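Side-chain contact in ornithine carbamoyltransferase, mitochondrial (Coccidioides immitis, PDB 3SDS), which catalyses the transfer of a carbamoyl group from carbamoyl phosphate to L-ornithine, yielding L-citrulline and phosphate in arginine biosynthesis: residues L308-P312 with E313-D317. Sequence-based numbering, arbitrary orientation.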
# COMPACT_ATOMS: atom_id res chain seq x y z
N LEU A 308 13.52 2.22 -20.53
CA LEU A 308 13.93 1.57 -19.26
C LEU A 308 13.03 0.41 -18.80
O LEU A 308 11.84 0.38 -19.14
CB LEU A 308 14.07 2.60 -18.13
CG LEU A 308 14.98 3.80 -18.38
CD1 LEU A 308 15.13 4.57 -17.11
CD2 LEU A 308 16.35 3.37 -18.92
N PRO A 309 13.60 -0.58 -18.07
CA PRO A 309 15.02 -0.72 -17.72
C PRO A 309 15.84 -1.05 -18.96
O PRO A 309 15.31 -1.60 -19.93
CB PRO A 309 15.03 -1.90 -16.77
CG PRO A 309 13.89 -2.76 -17.25
CD PRO A 309 12.83 -1.79 -17.71
N ARG A 310 17.13 -0.72 -18.89
CA ARG A 310 18.07 -0.95 -19.96
C ARG A 310 18.95 -2.15 -19.61
O ARG A 310 19.40 -2.26 -18.48
CB ARG A 310 18.94 0.30 -20.14
CG ARG A 310 20.10 0.17 -21.13
CD ARG A 310 21.41 -0.08 -20.41
NE ARG A 310 22.54 -0.01 -21.31
CZ ARG A 310 23.81 0.12 -20.93
NH1 ARG A 310 24.12 0.21 -19.64
NH2 ARG A 310 24.79 0.16 -21.84
N HIS A 311 19.17 -3.04 -20.58
CA HIS A 311 20.22 -4.07 -20.47
C HIS A 311 21.34 -3.73 -21.46
O HIS A 311 21.11 -2.93 -22.38
CB HIS A 311 19.67 -5.47 -20.68
CG HIS A 311 18.67 -5.87 -19.64
ND1 HIS A 311 17.31 -5.94 -19.90
CD2 HIS A 311 18.81 -6.18 -18.33
CE1 HIS A 311 16.67 -6.29 -18.80
NE2 HIS A 311 17.56 -6.45 -17.83
N PRO A 312 22.55 -4.32 -21.26
CA PRO A 312 23.76 -3.94 -22.03
C PRO A 312 23.84 -4.47 -23.47
O PRO A 312 24.85 -4.23 -24.15
CB PRO A 312 24.92 -4.51 -21.20
CG PRO A 312 24.31 -5.65 -20.42
CD PRO A 312 22.86 -5.28 -20.18
N GLU A 313 22.81 -5.17 -23.90
CA GLU A 313 22.80 -5.74 -25.23
C GLU A 313 22.33 -4.74 -26.28
O GLU A 313 22.92 -4.68 -27.36
CB GLU A 313 21.98 -7.03 -25.27
CG GLU A 313 22.64 -8.23 -24.51
CD GLU A 313 22.23 -8.36 -23.02
OE1 GLU A 313 21.67 -7.41 -22.41
OE2 GLU A 313 22.49 -9.45 -22.44
N GLU A 314 21.31 -3.93 -25.96
CA GLU A 314 20.69 -3.00 -26.94
C GLU A 314 21.50 -1.75 -27.25
O GLU A 314 21.40 -1.21 -28.36
CB GLU A 314 19.29 -2.53 -26.52
CG GLU A 314 18.45 -3.53 -25.80
CD GLU A 314 18.56 -3.39 -24.30
OE1 GLU A 314 18.76 -4.44 -23.64
OE2 GLU A 314 18.45 -2.25 -23.78
N VAL A 315 22.28 -1.28 -26.28
CA VAL A 315 22.97 -0.01 -26.46
C VAL A 315 24.26 0.02 -25.66
O VAL A 315 24.36 -0.62 -24.62
CB VAL A 315 22.03 1.18 -26.09
CG1 VAL A 315 21.63 1.15 -24.61
CG2 VAL A 315 22.67 2.50 -26.48
N SER A 316 25.24 0.77 -26.17
CA SER A 316 26.57 0.87 -25.54
C SER A 316 26.58 1.86 -24.37
O SER A 316 25.80 2.82 -24.35
CB SER A 316 27.65 1.25 -26.57
OG SER A 316 27.71 2.65 -26.78
N ASP A 317 27.45 1.60 -23.40
CA ASP A 317 27.63 2.47 -22.23
C ASP A 317 27.99 3.90 -22.63
O ASP A 317 27.47 4.87 -22.07
CB ASP A 317 28.70 1.91 -21.29
CG ASP A 317 28.12 1.16 -20.11
OD1 ASP A 317 26.90 0.87 -20.10
OD2 ASP A 317 28.88 0.86 -19.18
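R310 extends its side chain to V315 and D317. CB leaves the backbone with CG anti to the backbone N (chi1 173°), and a bend at chi2 then directs the chain toward residues 315-317. CG of R310 lies 3.9 Å from CG1 of V315, so the branched valine gives the aliphatic part of the arginine an apolar neighbour; NE of R310 is 3.6 Å from the same CG1 of V315. At the tip, NH1 and NH2 of R310 both meet one oxygen, OD1 of D317, in an end-on salt bridge; NH2 is 2.8 Å from it. NH2 of R310 also donates to the backbone O of V315 at 2.9 Å with an N-H...O angle of 161°, from above the carbonyl plane. Both acceptors lie near the guanidinium plane, which fixes its rotation, and F320 adds a cation-pi contact. Arginine suits the place because its flat end can donate in several directions within one plane.

The loop follows strand 303-306, an outermost strand of the parallel sheet in the Asp/Orn-binding domain, and leads into helix 317-320. It begins in the HCLP motif of ornithine carbamoyltransferases, H306 to P309, where L308 by similarity binds carbamoyl phosphate and the peptide bond between L308 and P309 is cis. S316 is the N-cap, its OG accepting from the backbone N of V319, a role that suits a short hydroxyl side chain.

Round the turn, E314, bent at chi2, returns its carboxylate to the backbone of H311, whose N makes weak bonds of 3.4 Å to both OE1 and OE2 of E314. Glutamate is long enough to meet this N-H and also its stronger partner, H306 NE2; ND1 of H311 is hydrogen-bonded to OG1 of T266. The proline ring of P312 offers CH groups to bent E313, whose OE1 lies 3.3 Å from CD of P312.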